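Local structure of JamJ (Lyngbya majuscula, 5DOZ) at residues Ile41-Val46 with Arg332-Met337; Gly77-Gly82 with Ile135-Phe140; Glu246-Glu251 with Lys271-Asp276. The protein probably reduces the enoyl double bond of an acyl-carrier-protein-bound substrate with NADPH, as the enoyl reductase domain of a polyketide synthase. All blocks are in the same frame, centred on the assembly; numbering follows the deposited sequence.

Overall arrangement
From the N terminus, strand 37-45 supplies the first half of contact 1, whose second half comes only with the last strand, 332-336; this contact closes a loop of nearly the whole chain, and the other two fall within it. Contact 2 comes next, tying strand 79-87, the sheet neighbour of 37-45, to the start of helix 136-149. It touches contact 1 through a salt bridge between Arg332 and Glu79. Contact 3 opens after contact 2 has closed and joins the last two strands of the parallel cofactor-binding sheet. Its centre lies about 30 Å from that of contact 1, on the opposite side of the chain's centre, and about 22 Å from that of contact 2.

Contact 1: residues Ile41-Val46 with Arg332-Met337; sequences IQAVPV and RVVVTM
Val44 and Val335 are the central hydrogen-bonded pair of this antiparallel contact, each giving its N-H to the other's carbonyl. Val44 N reaches Val335 O at 2.7 Å, and the return bond from Val335 N to Val44 O is 2.8 Å long. Two further backbone bonds continue the register: Met337 N to Gln42 O at 3.1 Å, and Val46 N to Val333 O at 2.9 Å. At the non-hydrogen-bonded pairs Ala43-Thr336 and Pro45-Val334, CA-H contacts fill in, with Pro45 CA 3.2 Å from Val333 O. Pro45 has no N-H, but in such a pair none is asked of it by 332-337.

The N-to-C directions of the two short strand segments differ by 148°, and the pairing brings the C-terminal strand back to the GroES-like part of the chain, as in medium-chain dehydrogenases and reductases. On its other side, strand 37-45 carries a classic beta bulge, Gln42 and Ala43 both facing Val81.

Among apolar contacts, Val46 CG2 touches Val333 CG1 at 4.1 Å and also meets Val335 CG2, on the side where helix 317-326 packs. Ala43 CB and Val334 CG1 meet on the other face, under Ile130. At the far end Ile41 and Met337 run side by side, with Ile41 CG2 3.8 Å from Met337 CG.

At the Arg332-Val46 end, a bend at chi2 (-76°) takes the Arg332 chain across Pro45, and Arg332 NE lies 3.6 Å from Pro45 CB. Beyond it Arg332 NH1 makes a salt bridge to Glu79, and NH2 a long, weak ion pair with an NADPH phosphate oxygen. A water here accepts the N-H of Val333 and probably donates to Val46 O. A second water, at the Met337 end, donates to Met337 O and weakly to Gln42 O.

Contact 2: residues Gly77-Gly82 with Ile135-Phe140; sequences GFEAVG and IPIPFF
Glu79 lays its carboxylate obliquely across the flank of Ile137, Glu79 CD sitting 3.3 Å from Ile137 CG1. The two oxygens do different work. Glu79 OE1 accepts the backbone N-H of Ile137 at 3.0 Å, and the bond is nearly straight (171° at the hydrogen), although the donor stands well above the carboxylate plane. The same oxygen rests against the ring of Pro136, 3.3 Å from Pro136 CB. Glu79 OE2 lies over Ile137 CB, and it is taken up outside these segments by Arg332 and by Asn47 ND2. Three polar partners, Ile137 N, Arg332 and Asn47, probably hold the buried carboxylate in place.

The first torsion sets CG of Glu79 between its backbone N and carbonyl carbon (chi1 47°), and the extended remainder carries the acid straight across to the helix. There, strand 79-87 of the GroES-like sheet meets the first turn of helix 136-149. Within that turn Phe139 N bonds to Ile135 O and Phe140 N to Pro136 O; Pro136 and Pro138, on either side of Ile137 in sequence, have no N-H to offer. An acid placed at the start of a helix is probably favoured by the helix dipole. The segment axes pass 9.5 Å apart, a separation bridged mainly by the Glu79 side chain.

Ile137 also belongs to the NADPH pocket: its CG2 branch, anti to the backbone N, approaches the nicotinamide, with Ile137 CG2 3.3 Å from C5N of the cofactor. Just before the strand, Phe78 O makes a looser contact of 4.3 Å with Ile137 CD1.

Contact 3: residues Glu246-Glu251 with Lys271-Asp276; sequences EGRYIE and KYFPFD. With NDP (NADPH dihydro-nicotinamide-adenine-dinucleotide phosphate), chain E.
Tyr249 O receives the N-H of Phe273 at 2.7 Å, the shortest of five backbone bonds between the two segments. Tyr249 N in turn donates to Lys271 O at 2.8 Å, so Tyr249 is bonded through both its N-H and its carbonyl to the two neighbours of Tyr272, the alternation expected of a parallel pair. The segment axes diverge by only 12°. Beyond the end of the second strand a final, longer bond, Phe275 N to Glu251 O at 3.3 Å, keeps Phe275 beside the first strand.

On one face the two tyrosines form a T-shaped stack: the edge of Tyr272 meets the face of Tyr249, with centroids 5.9 Å apart and planes at 86°. Pro274 CD lies over a face of the Tyr272 ring. The two tyrosine hydroxyls find partners elsewhere, Tyr249 at Asn239 and Tyr272 at Trp258 O.

On the other face Arg248 and Lys271 run side by side, Arg248 CG 3.9 Å from Lys271 CB, before their ends leave; the guanidinium goes to Glu156. Ile250 CG2 meets the Phe275 ring in its plane, 3.5 Å from CE1 of Phe275. Past that ring, Phe275 O accepts the nicotinamide amide, NADPH N7N, at 3.0 Å, while the same nitrogen stands over the ring's face.

The pair belongs to a beta-alpha-beta unit of the Rossmann-type domain, with helix 260-266 as the connection. Strand 271-274 is the outer strand, 247-251 pairs inward with 223-228, helix 235-242 packs on Tyr249, and helix 136-149 packs on Ile250, Phe273 and Phe275.

Contact 1: residues Ile41-Val46 with Arg332-Met337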
loop_
_atom_site.group_PDB
_atom_site.type_symbol
_atom_site.label_atom_id
_atom_site.label_comp_id
_atom_site.label_asym_id
_atom_site.label_seq_id
_atom_site.Cartn_x
_atom_site.Cartn_y
_atom_site.Cartn_z
ATOM N N ILE A 41 0.240 12.147 15.524
ATOM C CA ILE A 41 0.995 11.303 14.597
ATOM C C ILE A 41 2.384 10.977 15.142
ATOM O O ILE A 41 3.108 11.867 15.590
ATOM C CB ILE A 41 1.126 11.970 13.205
ATOM C CG1 ILE A 41 -0.254 12.239 12.582
ATOM C CG2 ILE A 41 2.000 11.136 12.276
ATOM C CD1 ILE A 41 -1.049 11.003 12.196
ATOM N N GLN A 42 2.767 9.705 15.082
ATOM C CA GLN A 42 4.060 9.288 15.639
ATOM C C GLN A 42 5.037 8.673 14.630
ATOM O O GLN A 42 6.248 8.778 14.803
ATOM C CB GLN A 42 3.849 8.378 16.864
ATOM C CG GLN A 42 2.996 9.055 17.931
ATOM C CD GLN A 42 3.096 8.422 19.298
ATOM O OE1 GLN A 42 2.165 7.755 19.753
ATOM N NE2 GLN A 42 4.223 8.635 19.970
ATOM N N ALA A 43 4.515 8.032 13.586
ATOM C CA ALA A 43 5.360 7.501 12.503
ATOM C C ALA A 43 4.564 7.343 11.208
ATOM O O ALA A 43 3.426 6.878 11.223
ATOM C CB ALA A 43 6.016 6.181 12.913
ATOM N N VAL A 44 5.169 7.736 10.089
ATOM C CA VAL A 44 4.479 7.772 8.799
ATOM C C VAL A 44 5.335 7.143 7.706
ATOM O O VAL A 44 6.461 7.578 7.461
ATOM C CB VAL A 44 4.132 9.216 8.360
ATOM C CG1 VAL A 44 3.172 9.202 7.176
ATOM C CG2 VAL A 44 3.545 10.024 9.507
ATOM N N PRO A 45 4.806 6.103 7.046
ATOM C CA PRO A 45 5.544 5.568 5.909
ATOM C C PRO A 45 5.399 6.446 4.667
ATOM O O PRO A 45 4.358 7.085 4.466
ATOM C CB PRO A 45 4.939 4.174 5.697
ATOM C CG PRO A 45 3.636 4.181 6.415
ATOM C CD PRO A 45 3.709 5.224 7.492
ATOM N N VAL A 46 6.461 6.513 3.868
ATOM C CA VAL A 46 6.406 7.180 2.576
ATOM C C VAL A 46 5.776 6.196 1.599
ATOM O O VAL A 46 6.213 5.048 1.491
ATOM C CB VAL A 46 7.805 7.561 2.043
ATOM C CG1 VAL A 46 7.678 8.551 0.889
ATOM C CG2 VAL A 46 8.671 8.147 3.148
ATOM N N ARG A 332 9.397 -1.478 3.770
ATOM C CA ARG A 332 8.841 -0.152 4.050
ATOM C C ARG A 332 9.874 0.903 4.457
ATOM O O ARG A 332 10.907 0.589 5.056
ATOM C CB ARG A 332 7.758 -0.250 5.136
ATOM C CG ARG A 332 6.337 -0.370 4.605
ATOM C CD ARG A 332 5.866 0.989 4.118
ATOM N NE ARG A 332 4.434 1.087 3.840
ATOM C CZ ARG A 332 3.917 1.170 2.619
ATOM N NH1 ARG A 332 2.606 1.295 2.463
ATOM N NH2 ARG A 332 4.704 1.129 1.548
ATOM N N VAL A 333 9.571 2.155 4.119
ATOM C CA VAL A 333 10.368 3.312 4.520
ATOM C C VAL A 333 9.504 4.170 5.443
ATOM O O VAL A 333 8.453 4.671 5.026
ATOM C CB VAL A 333 10.830 4.137 3.298
ATOM C CG1 VAL A 333 11.625 5.360 3.734
ATOM C CG2 VAL A 333 11.643 3.274 2.340
ATOM N N VAL A 334 9.949 4.331 6.690
ATOM C CA VAL A 334 9.116 4.920 7.748
ATOM C C VAL A 334 9.776 6.146 8.378
ATOM O O VAL A 334 10.943 6.100 8.769
ATOM C CB VAL A 334 8.796 3.886 8.857
ATOM C CG1 VAL A 334 7.804 4.452 9.873
ATOM C CG2 VAL A 334 8.259 2.588 8.258
ATOM N N VAL A 335 9.016 7.236 8.468
ATOM C CA VAL A 335 9.485 8.468 9.082
ATOM C C VAL A 335 8.931 8.602 10.499
ATOM O O VAL A 335 7.724 8.481 10.712
ATOM C CB VAL A 335 9.078 9.708 8.252
ATOM C CG1 VAL A 335 9.494 10.990 8.960
ATOM C CG2 VAL A 335 9.690 9.658 6.856
ATOM N N THR A 336 9.818 8.848 11.460
ATOM C CA THR A 336 9.415 9.166 12.829
ATOM C C THR A 336 9.112 10.656 12.942
ATOM O O THR A 336 9.796 11.477 12.334
ATOM C CB THR A 336 10.522 8.819 13.841
ATOM O OG1 THR A 336 11.722 9.526 13.500
ATOM C CG2 THR A 336 10.803 7.324 13.840
ATOM N N MET A 337 8.089 11.000 13.719
ATOM C CA MET A 337 7.716 12.402 13.913
ATOM C C MET A 337 8.274 12.966 15.229
ATOM O O MET A 337 8.564 12.198 16.155
ATOM C CB MET A 337 6.192 12.572 13.830
ATOM C CG MET A 337 5.605 12.179 12.477
ATOM S SD MET A 337 6.051 13.286 11.122
ATOM C CE MET A 337 5.016 14.691 11.525
HETATM O O HOH W 1 6.861 10.445 17.728
HETATM O O HOH W 2 7.857 2.899 2.120
#

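Contact 2: residues Gly77-Gly82 with Ile135-Phe140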
loop_
_atom_site.group_PDB
_atom_site.type_symbol
_atom_site.label_atom_id
_atom_site.label_comp_id
_atom_site.label_asym_id
_atom_site.label_seq_id
_atom_site.Cartn_x
_atom_site.Cartn_y
_atom_site.Cartn_z
ATOM N N GLY A 77 0.809 11.925 2.920
ATOM C CA GLY A 77 0.661 10.885 3.942
ATOM C C GLY A 77 -0.673 10.167 3.910
ATOM O O GLY A 77 -1.710 10.756 4.218
ATOM N N PHE A 78 -0.634 8.878 3.572
ATOM C CA PHE A 78 -1.843 8.079 3.314
ATOM C C PHE A 78 -2.192 7.117 4.449
ATOM O O PHE A 78 -3.253 6.484 4.439
ATOM C CB PHE A 78 -1.684 7.283 2.010
ATOM C CG PHE A 78 -1.711 8.128 0.768
ATOM C CD1 PHE A 78 -2.923 8.543 0.217
ATOM C CD2 PHE A 78 -0.531 8.484 0.130
ATOM C CE1 PHE A 78 -2.952 9.316 -0.933
ATOM C CE2 PHE A 78 -0.552 9.253 -1.023
ATOM C CZ PHE A 78 -1.764 9.675 -1.556
ATOM N N GLU A 79 -1.290 7.012 5.419
ATOM C CA GLU A 79 -1.417 6.098 6.548
ATOM C C GLU A 79 -0.435 6.539 7.634
ATOM O O GLU A 79 0.502 7.286 7.350
ATOM C CB GLU A 79 -1.098 4.662 6.112
ATOM C CG GLU A 79 0.182 4.553 5.293
ATOM C CD GLU A 79 0.607 3.129 4.992
ATOM O OE1 GLU A 79 0.217 2.205 5.741
ATOM O OE2 GLU A 79 1.345 2.934 3.994
ATOM N N ALA A 80 -0.637 6.059 8.863
ATOM C CA ALA A 80 0.244 6.384 9.991
ATOM C C ALA A 80 -0.063 5.527 11.215
ATOM O O ALA A 80 -1.000 4.736 11.224
ATOM C CB ALA A 80 0.124 7.862 10.357
ATOM N N VAL A 81 0.750 5.690 12.248
ATOM C CA VAL A 81 0.419 5.190 13.570
ATOM C C VAL A 81 0.500 6.387 14.514
ATOM O O VAL A 81 1.194 7.359 14.224
ATOM C CB VAL A 81 1.355 4.038 14.006
ATOM C CG1 VAL A 81 2.787 4.525 14.189
ATOM C CG2 VAL A 81 0.842 3.381 15.282
ATOM N N GLY A 82 -0.234 6.332 15.622
ATOM C CA GLY A 82 -0.191 7.401 16.601
ATOM C C GLY A 82 -1.091 7.161 17.791
ATOM O O GLY A 82 -1.466 6.026 18.083
ATOM N N ILE A 135 2.074 -1.891 8.375
ATOM C CA ILE A 135 0.913 -2.769 8.154
ATOM C C ILE A 135 -0.193 -2.247 7.210
ATOM O O ILE A 135 -0.540 -2.933 6.250
ATOM C CB ILE A 135 0.303 -3.261 9.494
ATOM C CG1 ILE A 135 1.279 -4.214 10.195
ATOM C CG2 ILE A 135 -1.044 -3.945 9.271
ATOM C CD1 ILE A 135 0.818 -4.682 11.563
ATOM N N PRO A 136 -0.747 -1.043 7.475
ATOM C CA PRO A 136 -2.044 -0.673 6.882
ATOM C C PRO A 136 -2.155 -0.803 5.359
ATOM O O PRO A 136 -2.776 -1.745 4.879
ATOM C CB PRO A 136 -2.238 0.777 7.336
ATOM C CG PRO A 136 -1.444 0.873 8.592
ATOM C CD PRO A 136 -0.230 0.034 8.340
ATOM N N ILE A 137 -1.579 0.124 4.603
ATOM C CA ILE A 137 -1.705 0.066 3.144
ATOM C C ILE A 137 -1.224 -1.260 2.527
ATOM O O ILE A 137 -1.952 -1.850 1.734
ATOM C CB ILE A 137 -1.058 1.281 2.432
ATOM C CG1 ILE A 137 -1.755 2.592 2.824
ATOM C CG2 ILE A 137 -1.066 1.095 0.919
ATOM C CD1 ILE A 137 -3.270 2.559 2.809
ATOM N N PRO A 138 -0.014 -1.742 2.893
ATOM C CA PRO A 138 0.448 -2.991 2.289
ATOM C C PRO A 138 -0.490 -4.175 2.528
ATOM O O PRO A 138 -0.926 -4.812 1.568
ATOM C CB PRO A 138 1.802 -3.232 2.980
ATOM C CG PRO A 138 2.266 -1.870 3.351
ATOM C CD PRO A 138 1.004 -1.193 3.812
ATOM N N PHE A 139 -0.797 -4.460 3.792
ATOM C CA PHE A 139 -1.621 -5.612 4.138
ATOM C C PHE A 139 -3.096 -5.482 3.768
ATOM O O PHE A 139 -3.698 -6.460 3.334
ATOM C CB PHE A 139 -1.439 -6.004 5.608
ATOM C CG PHE A 139 -0.227 -6.863 5.849
ATOM C CD1 PHE A 139 -0.293 -8.244 5.673
ATOM C CD2 PHE A 139 0.982 -6.294 6.235
ATOM C CE1 PHE A 139 0.823 -9.044 5.891
ATOM C CE2 PHE A 139 2.100 -7.085 6.453
ATOM C CZ PHE A 139 2.021 -8.463 6.282
ATOM N N PHE A 140 -3.675 -4.291 3.934
ATOM C CA PHE A 140 -5.069 -4.069 3.527
ATOM C C PHE A 140 -5.243 -4.137 2.009
ATOM O O PHE A 140 -6.257 -4.648 1.536
ATOM C CB PHE A 140 -5.617 -2.742 4.066
ATOM C CG PHE A 140 -5.939 -2.755 5.542
ATOM C CD1 PHE A 140 -4.986 -3.135 6.486
ATOM C CD2 PHE A 140 -7.190 -2.358 5.988
ATOM C CE1 PHE A 140 -5.282 -3.133 7.839
ATOM C CE2 PHE A 140 -7.497 -2.350 7.343
ATOM C CZ PHE A 140 -6.540 -2.733 8.269
#

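Contact 3: residues Glu246-Glu251 with Lys271-Asp276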
loop_
_atom_site.group_PDB
_atom_site.type_symbol
_atom_site.label_atom_id
_atom_site.label_comp_id
_atom_site.label_asym_id
_atom_site.label_seq_id
_atom_site.Cartn_x
_atom_site.Cartn_y
_atom_site.Cartn_z
ATOM N N GLU A 246 -9.417 -19.022 -16.677
ATOM C CA GLU A 246 -10.256 -18.485 -15.596
ATOM C C GLU A 246 -9.443 -17.670 -14.587
ATOM O O GLU A 246 -9.981 -17.240 -13.569
ATOM C CB GLU A 246 -11.037 -19.589 -14.857
ATOM C CG GLU A 246 -11.841 -20.547 -15.725
ATOM C CD GLU A 246 -12.382 -21.725 -14.923
ATOM O OE1 GLU A 246 -13.441 -21.578 -14.281
ATOM O OE2 GLU A 246 -11.752 -22.801 -14.931
ATOM N N GLY A 247 -8.157 -17.460 -14.865
ATOM C CA GLY A 247 -7.266 -16.716 -13.959
ATOM C C GLY A 247 -7.801 -15.365 -13.513
ATOM O O GLY A 247 -8.684 -14.799 -14.158
ATOM N N ARG A 248 -7.265 -14.848 -12.410
ATOM C CA ARG A 248 -7.739 -13.595 -11.827
ATOM C C ARG A 248 -6.636 -12.528 -11.772
ATOM O O ARG A 248 -5.546 -12.772 -11.245
ATOM C CB ARG A 248 -8.328 -13.850 -10.439
ATOM C CG ARG A 248 -9.612 -14.671 -10.462
ATOM C CD ARG A 248 -9.646 -15.649 -9.299
ATOM N NE ARG A 248 -9.086 -16.941 -9.671
ATOM C CZ ARG A 248 -8.590 -17.834 -8.816
ATOM N NH1 ARG A 248 -8.555 -17.586 -7.510
ATOM N NH2 ARG A 248 -8.112 -18.984 -9.280
ATOM N N TYR A 249 -6.937 -11.352 -12.325
ATOM C CA TYR A 249 -5.950 -10.287 -12.505
ATOM C C TYR A 249 -6.203 -9.141 -11.537
ATOM O O TYR A 249 -7.088 -8.314 -11.766
ATOM C CB TYR A 249 -5.994 -9.757 -13.946
ATOM C CG TYR A 249 -4.766 -8.980 -14.393
ATOM C CD1 TYR A 249 -4.124 -8.060 -13.546
ATOM C CD2 TYR A 249 -4.271 -9.131 -15.681
ATOM C CE1 TYR A 249 -3.009 -7.348 -13.970
ATOM C CE2 TYR A 249 -3.161 -8.424 -16.115
ATOM C CZ TYR A 249 -2.531 -7.538 -15.260
ATOM O OH TYR A 249 -1.428 -6.850 -15.712
ATOM N N ILE A 250 -5.425 -9.097 -10.458
ATOM C CA ILE A 250 -5.473 -7.983 -9.516
ATOM C C ILE A 250 -4.505 -6.895 -9.976
ATOM O O ILE A 250 -3.285 -7.070 -9.918
ATOM C CB ILE A 250 -5.087 -8.416 -8.086
ATOM C CG1 ILE A 250 -5.815 -9.701 -7.685
ATOM C CG2 ILE A 250 -5.367 -7.291 -7.094
ATOM C CD1 ILE A 250 -5.104 -10.486 -6.600
ATOM N N GLU A 251 -5.061 -5.782 -10.439
ATOM C CA GLU A 251 -4.277 -4.634 -10.862
ATOM C C GLU A 251 -4.432 -3.512 -9.837
ATOM O O GLU A 251 -5.549 -3.070 -9.578
ATOM C CB GLU A 251 -4.741 -4.165 -12.245
ATOM C CG GLU A 251 -3.998 -2.952 -12.771
ATOM C CD GLU A 251 -2.556 -3.257 -13.122
ATOM O OE1 GLU A 251 -2.330 -4.024 -14.085
ATOM O OE2 GLU A 251 -1.650 -2.722 -12.434
ATOM N N LYS A 271 -11.020 -13.123 -14.791
ATOM C CA LYS A 271 -11.636 -12.095 -13.972
ATOM C C LYS A 271 -10.637 -10.965 -13.775
ATOM O O LYS A 271 -9.514 -11.182 -13.324
ATOM C CB LYS A 271 -12.111 -12.673 -12.636
ATOM C CG LYS A 271 -13.130 -13.792 -12.794
ATOM C CD LYS A 271 -14.012 -13.929 -11.564
ATOM C CE LYS A 271 -14.992 -15.079 -11.724
ATOM N NZ LYS A 271 -16.100 -14.989 -10.735
ATOM N N TYR A 272 -11.049 -9.764 -14.160
ATOM C CA TYR A 272 -10.205 -8.584 -14.087
ATOM C C TYR A 272 -10.611 -7.789 -12.857
ATOM O O TYR A 272 -11.772 -7.385 -12.729
ATOM C CB TYR A 272 -10.361 -7.757 -15.364
ATOM C CG TYR A 272 -9.495 -6.521 -15.459
ATOM C CD1 TYR A 272 -8.119 -6.577 -15.215
ATOM C CD2 TYR A 272 -10.050 -5.297 -15.825
ATOM C CE1 TYR A 272 -7.328 -5.443 -15.311
ATOM C CE2 TYR A 272 -9.269 -4.160 -15.928
ATOM C CZ TYR A 272 -7.909 -4.238 -15.671
ATOM O OH TYR A 272 -7.137 -3.106 -15.774
ATOM N N PHE A 273 -9.658 -7.593 -11.947
ATOM C CA PHE A 273 -9.899 -6.850 -10.710
ATOM C C PHE A 273 -8.992 -5.628 -10.569
ATOM O O PHE A 273 -7.977 -5.691 -9.867
ATOM C CB PHE A 273 -9.728 -7.755 -9.489
ATOM C CG PHE A 273 -10.828 -8.761 -9.317
ATOM C CD1 PHE A 273 -12.102 -8.361 -8.920
ATOM C CD2 PHE A 273 -10.590 -10.112 -9.539
ATOM C CE1 PHE A 273 -13.115 -9.291 -8.752
ATOM C CE2 PHE A 273 -11.600 -11.047 -9.371
ATOM C CZ PHE A 273 -12.862 -10.637 -8.980
ATOM N N PRO A 274 -9.341 -4.518 -11.247
ATOM C CA PRO A 274 -8.683 -3.253 -10.959
ATOM C C PRO A 274 -9.356 -2.622 -9.745
ATOM O O PRO A 274 -10.585 -2.507 -9.715
ATOM C CB PRO A 274 -8.986 -2.422 -12.206
ATOM C CG PRO A 274 -10.328 -2.915 -12.649
ATOM C CD PRO A 274 -10.347 -4.384 -12.318
ATOM N N PHE A 275 -8.578 -2.222 -8.747
ATOM C CA PHE A 275 -9.170 -1.553 -7.593
ATOM C C PHE A 275 -8.246 -0.509 -6.990
ATOM O O PHE A 275 -7.026 -0.659 -7.005
ATOM C CB PHE A 275 -9.617 -2.567 -6.527
ATOM C CG PHE A 275 -8.502 -3.057 -5.650
ATOM C CD1 PHE A 275 -7.699 -4.116 -6.049
ATOM C CD2 PHE A 275 -8.247 -2.447 -4.423
ATOM C CE1 PHE A 275 -6.669 -4.561 -5.239
ATOM C CE2 PHE A 275 -7.211 -2.884 -3.613
ATOM C CZ PHE A 275 -6.425 -3.948 -4.022
ATOM N N ASP A 276 -8.860 0.546 -6.462
ATOM C CA ASP A 276 -8.182 1.579 -5.696
ATOM C C ASP A 276 -8.731 1.469 -4.273
ATOM O O ASP A 276 -9.913 1.722 -4.051
ATOM C CB ASP A 276 -8.479 2.951 -6.319
ATOM C CG ASP A 276 -7.984 4.126 -5.472
ATOM O OD1 ASP A 276 -7.979 4.044 -4.224
ATOM O OD2 ASP A 276 -7.632 5.165 -6.072
HETATM P PA NDP E . 7.034 0.568 -3.520
HETATM O O1A NDP E . 7.738 1.836 -3.961
HETATM O O2A NDP E . 7.349 -0.047 -2.183
HETATM O O5B NDP E . 7.309 -0.574 -4.619
HETATM C C5B NDP E . 7.788 -0.273 -5.924
HETATM C C4B NDP E . 8.572 -1.487 -6.394
HETATM O O4B NDP E . 8.521 -1.552 -7.823
HETATM C C3B NDP E . 10.050 -1.427 -6.019
HETATM O O3B NDP E . 10.332 -2.131 -4.805
HETATM C C2B NDP E . 10.724 -2.139 -7.162
HETATM O O2B NDP E . 10.922 -3.492 -6.783
HETATM C C1B NDP E . 9.728 -2.131 -8.308
HETATM N N9A NDP E . 10.221 -1.333 -9.446
HETATM C C8A NDP E . 10.816 -0.131 -9.383
HETATM N N7A NDP E . 11.133 0.305 -10.622
HETATM C C5A NDP E . 10.731 -0.635 -11.499
HETATM C C6A NDP E . 10.752 -0.816 -12.969
HETATM N N6A NDP E . 11.281 0.130 -13.775
HETATM N N1A NDP E . 10.223 -1.957 -13.478
HETATM C C2A NDP E . 9.688 -2.913 -12.695
HETATM N N3A NDP E . 9.638 -2.806 -11.355
HETATM C C4A NDP E . 10.131 -1.713 -10.716
HETATM O O3 NDP E . 5.446 0.782 -3.682
HETATM P PN NDP E . 4.279 -0.097 -3.004
HETATM O O1N NDP E . 4.721 -1.522 -2.856
HETATM O O2N NDP E . 3.759 0.644 -1.805
HETATM O O5D NDP E . 3.123 -0.065 -4.127
HETATM C C5D NDP E . 3.349 -0.545 -5.459
HETATM C C4D NDP E . 2.366 0.103 -6.435
HETATM O O4D NDP E . 1.016 -0.083 -6.003
HETATM C C3D NDP E . 2.555 1.602 -6.545
HETATM O O3D NDP E . 2.358 1.954 -7.912
HETATM C C2D NDP E . 1.455 2.189 -5.678
HETATM O O2D NDP E . 1.067 3.520 -6.050
HETATM C C1D NDP E . 0.344 1.170 -5.853
HETATM N N1N NDP E . -0.560 1.118 -4.703
HETATM C C2N NDP E . -1.878 1.106 -4.943
HETATM C C3N NDP E . -2.797 0.782 -3.952
HETATM C C7N NDP E . -4.233 0.539 -4.321
HETATM O O7N NDP E . -5.125 0.731 -3.512
HETATM N N7N NDP E . -4.510 0.104 -5.548
HETATM C C4N NDP E . -2.374 0.820 -2.497
HETATM C C5N NDP E . -0.922 0.722 -2.377
HETATM C C6N NDP E . -0.073 0.961 -3.457
HETATM P P2B NDP E . 12.037 -4.393 -7.490
HETATM O O1X NDP E . 13.335 -3.652 -7.263
HETATM O O2X NDP E . 11.909 -5.682 -6.741
HETATM O O3X NDP E . 11.608 -4.474 -8.934
#